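Side-chain contacts in tripeptidase (Staphylococcus aureus subsp. aureus, PDB 3RZA), which is probably a metal-dependent peptidase of the M20 family that hydrolyses tripeptides: residues A246-F251 with K283-V288; F311-N314 with V319-I322. All blocks are in the same frame, centred on the assembly; numbering follows the deposited sequence.

Interaction 1: A246-F251 with K283-V288; sequences ANIGKF and KHMTDV
M285, present here as selenomethionine, reaches from its helix to A246 and I248 on the strand, illustrating how one long, unbranched side chain can bridge a helix and a sheet that stand well apart. The backbones are distant, with the CA atoms of A246 and M285 9.3 Å from each other, and the side chain has to span that gap. Followed outward, CB and CG of M285 serve as a spacer and meet nothing of the strand. The chain is extended about CB–CG, with SE roughly anti to CA (chi2 165°), and this carries the selenium to A246, whose CB lies 4.2 Å from M285 SE. About the CG–SE bond the chain turns (chi3 83°), which swings the terminal methyl toward I248: M285 CE and I248 CD1 are 4.3 Å apart. I248 answers with the outermost carbon of its longer branch, so this second touch is methyl against methyl. Both contacts are apolar and fairly loose, no hydrogen bond crosses between 246-251 and 283-288, and all three residues are buried. K283 and D287, one turn apart, form a salt bridge away from the strand. Around the contact, L237 packs on both A246 and I248, M235 and I204 close on M285, and helix 224-234 supplies I232 against I248. Helices 224-234 and 275-295 thus pack on the antiparallel sheet of the family's smaller domain, a sheet that runs on across the dimer interface, where F251 on strand 244-253 pairs antiparallel with a strand of the second subunit.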
# COMPACT_ATOMS: atom_id res chain seq x y z
N ALA A 246 -3.31 20.04 -7.86
CA ALA A 246 -3.37 18.61 -8.11
C ALA A 246 -2.52 17.83 -7.07
O ALA A 246 -1.48 18.30 -6.64
CB ALA A 246 -2.90 18.31 -9.53
N ASN A 247 -3.03 16.67 -6.64
CA ASN A 247 -2.44 15.87 -5.57
C ASN A 247 -2.51 14.37 -5.89
O ASN A 247 -3.57 13.86 -6.25
CB ASN A 247 -3.19 16.13 -4.27
CG ASN A 247 -2.48 15.56 -3.05
OD1 ASN A 247 -1.32 15.88 -2.81
ND2 ASN A 247 -3.18 14.74 -2.25
N ILE A 248 -1.37 13.67 -5.76
CA ILE A 248 -1.34 12.21 -5.70
C ILE A 248 -1.49 11.84 -4.23
O ILE A 248 -0.56 12.02 -3.43
CB ILE A 248 -0.04 11.60 -6.27
CG1 ILE A 248 0.25 12.13 -7.69
CG2 ILE A 248 -0.13 10.07 -6.28
CD1 ILE A 248 -0.84 11.86 -8.75
N GLY A 249 -2.68 11.38 -3.86
CA GLY A 249 -3.01 11.07 -2.49
C GLY A 249 -2.63 9.69 -2.02
O GLY A 249 -2.35 9.52 -0.85
N LYS A 250 -2.70 8.70 -2.91
CA LYS A 250 -2.37 7.31 -2.60
C LYS A 250 -1.52 6.71 -3.72
O LYS A 250 -1.71 7.02 -4.88
CB LYS A 250 -3.64 6.47 -2.40
CG LYS A 250 -4.60 6.98 -1.26
CD LYS A 250 -5.97 6.24 -1.21
CE LYS A 250 -5.82 4.74 -0.96
N PHE A 251 -0.56 5.87 -3.34
CA PHE A 251 0.31 5.17 -4.28
C PHE A 251 0.61 3.86 -3.59
O PHE A 251 1.25 3.85 -2.54
CB PHE A 251 1.57 6.01 -4.52
CG PHE A 251 2.54 5.47 -5.62
CD1 PHE A 251 2.97 4.13 -5.67
CD2 PHE A 251 3.13 6.36 -6.49
CE1 PHE A 251 3.91 3.71 -6.58
CE2 PHE A 251 4.06 5.94 -7.44
CZ PHE A 251 4.44 4.61 -7.48
N LYS A 283 -6.73 16.11 -18.30
CA LYS A 283 -6.24 15.56 -19.58
C LYS A 283 -4.73 15.39 -19.53
O LYS A 283 -4.21 14.35 -19.95
CB LYS A 283 -6.63 16.46 -20.76
CG LYS A 283 -6.37 15.82 -22.16
CD LYS A 283 -6.34 16.89 -23.27
CE LYS A 283 -6.19 16.30 -24.70
NZ LYS A 283 -5.64 14.94 -24.76
N HIS A 284 -4.03 16.42 -19.04
CA HIS A 284 -2.57 16.37 -18.87
C HIS A 284 -2.10 15.16 -18.04
O HIS A 284 -1.18 14.45 -18.46
CB HIS A 284 -2.06 17.68 -18.25
CG HIS A 284 -0.65 17.61 -17.76
ND1 HIS A 284 0.42 17.49 -18.61
CD2 HIS A 284 -0.14 17.67 -16.51
CE1 HIS A 284 1.54 17.47 -17.91
NE2 HIS A 284 1.23 17.57 -16.63
N MSE A 285 -2.76 14.92 -16.90
CA MSE A 285 -2.42 13.80 -15.98
C MSE A 285 -2.71 12.44 -16.66
O MSE A 285 -1.87 11.56 -16.69
CB MSE A 285 -3.21 13.91 -14.68
CG MSE A 285 -2.86 15.11 -13.82
SE MSE A 285 -4.17 15.49 -12.42
CE MSE A 285 -3.50 14.23 -11.15
N THR A 286 -3.90 12.32 -17.23
CA THR A 286 -4.28 11.16 -18.06
C THR A 286 -3.26 10.87 -19.17
O THR A 286 -2.70 9.75 -19.23
CB THR A 286 -5.66 11.41 -18.70
OG1 THR A 286 -6.61 11.66 -17.66
CG2 THR A 286 -6.11 10.21 -19.59
N ASP A 287 -2.97 11.87 -19.98
CA ASP A 287 -1.99 11.70 -21.08
C ASP A 287 -0.60 11.30 -20.62
O ASP A 287 0.02 10.44 -21.24
CB ASP A 287 -1.89 12.97 -21.95
CG ASP A 287 -3.15 13.23 -22.80
OD1 ASP A 287 -3.97 12.31 -22.99
OD2 ASP A 287 -3.32 14.36 -23.28
N VAL A 288 -0.13 11.89 -19.51
CA VAL A 288 1.20 11.56 -18.98
C VAL A 288 1.27 10.12 -18.45
O VAL A 288 2.23 9.40 -18.75
CB VAL A 288 1.69 12.60 -17.93
CG1 VAL A 288 2.90 12.10 -17.21
CG2 VAL A 288 2.02 13.94 -18.64

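Interaction 2: F311-N314 with V319-I322; sequences FKIN and VVKI
K312 NZ is held by two groups, the carbonyl of I313, whose side chain packs on V319 and V320, and the carboxylate of D315, with which it forms a salt bridge. The bond from K312 NZ to I313 O is 2.9 Å long, but the ammonium approaches from above the carbonyl plane, 39° out of it, and so does not sit on a lone pair. The lysine thereby reaches forward along the chain, past the end of its strand and over the turn that follows. Beyond that point the chain makes a strand-turn-helix connection: strand 299-312 ends, a short turn follows, and helix 318-329 begins beside it. I313 fills the angle between them with its CG2, a methyl placed anti to the backbone N. That single methyl touches both valines, lying 3.9 Å from V319 CG1 and the same distance from V320 CG2. The side chains of I313 and V319 cross at about a right angle, whereas those of I313 and V320 run past each other in opposite senses. V320 CG2 also comes within 3.5 Å of N314 O, a van der Waals contact. V196 of strand 194-209 touches V320 and joins I313 by a backbone hydrogen bond, while F181 and P354 pack against V319.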
# COMPACT_ATOMS: atom_id res chain seq x y z
N PHE A 311 -18.30 27.12 -9.04
CA PHE A 311 -19.13 28.29 -9.31
C PHE A 311 -18.39 29.57 -8.90
O PHE A 311 -17.34 29.53 -8.24
CB PHE A 311 -20.49 28.17 -8.58
CG PHE A 311 -20.39 28.30 -7.08
CD1 PHE A 311 -20.09 27.20 -6.29
CD2 PHE A 311 -20.59 29.53 -6.45
CE1 PHE A 311 -19.99 27.32 -4.91
CE2 PHE A 311 -20.48 29.66 -5.07
CZ PHE A 311 -20.18 28.56 -4.30
N LYS A 312 -18.93 30.68 -9.36
CA LYS A 312 -18.47 32.01 -8.96
C LYS A 312 -19.68 32.90 -9.11
O LYS A 312 -20.21 33.02 -10.22
CB LYS A 312 -17.32 32.47 -9.87
CG LYS A 312 -16.77 33.93 -9.61
CD LYS A 312 -16.13 34.10 -8.23
CE LYS A 312 -15.70 35.56 -7.97
NZ LYS A 312 -16.86 36.52 -7.63
N ILE A 313 -20.16 33.45 -8.01
CA ILE A 313 -21.27 34.40 -8.04
C ILE A 313 -20.67 35.82 -8.19
O ILE A 313 -19.72 36.19 -7.48
CB ILE A 313 -22.15 34.31 -6.79
CG1 ILE A 313 -22.61 32.85 -6.54
CG2 ILE A 313 -23.35 35.22 -6.94
CD1 ILE A 313 -23.29 32.18 -7.70
N ASN A 314 -21.20 36.57 -9.14
CA ASN A 314 -20.81 37.95 -9.38
C ASN A 314 -20.97 38.76 -8.07
O ASN A 314 -21.99 38.66 -7.39
CB ASN A 314 -21.67 38.51 -10.52
CG ASN A 314 -21.29 39.92 -10.91
OD1 ASN A 314 -21.32 40.85 -10.09
ND2 ASN A 314 -21.02 40.11 -12.19
N VAL A 319 -27.58 38.41 -3.52
CA VAL A 319 -27.18 37.40 -2.53
C VAL A 319 -25.84 37.72 -1.83
O VAL A 319 -25.70 37.48 -0.62
CB VAL A 319 -27.17 35.96 -3.13
CG1 VAL A 319 -26.11 35.79 -4.23
CG2 VAL A 319 -26.99 34.93 -2.03
N VAL A 320 -24.88 38.27 -2.58
CA VAL A 320 -23.57 38.64 -2.02
C VAL A 320 -23.68 39.92 -1.19
O VAL A 320 -23.17 39.99 -0.07
CB VAL A 320 -22.51 38.85 -3.13
CG1 VAL A 320 -21.16 39.23 -2.52
CG2 VAL A 320 -22.38 37.61 -4.03
N LYS A 321 -24.35 40.92 -1.74
CA LYS A 321 -24.52 42.22 -1.07
C LYS A 321 -25.29 42.14 0.25
O LYS A 321 -24.92 42.78 1.23
CB LYS A 321 -25.19 43.23 -2.02
CG LYS A 321 -24.32 43.61 -3.26
CD LYS A 321 -23.26 44.67 -2.89
CE LYS A 321 -21.96 44.58 -3.73
NZ LYS A 321 -20.90 43.67 -3.15
N ILE A 322 -26.34 41.31 0.29
CA ILE A 322 -27.09 41.07 1.54
C ILE A 322 -26.22 40.36 2.62
O ILE A 322 -26.25 40.75 3.81
CB ILE A 322 -28.41 40.31 1.26
CG1 ILE A 322 -29.37 41.20 0.44
CG2 ILE A 322 -29.07 39.88 2.55
CD1 ILE A 322 -30.48 40.42 -0.30

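Interaction 1 and interaction 2 come in series along the chain, the first closing before the second opens. Helix 275-295, which supplies the second half of interaction 1, is followed directly by strand 299-312, whose end opens interaction 2. Their centres lie 32 Å apart and their nearest atoms about 17 Å, so they do not touch. Both nevertheless reach the same sheet, in which the long strand 194-209 pairs with 263-272 and with 299-312. Interaction 1 belongs to the smaller domain that meets the second subunit; interaction 2 lies where the chain returns to the larger domain, which carries the zinc site. The two contacts thus mark the ends of one continuous path between these domains.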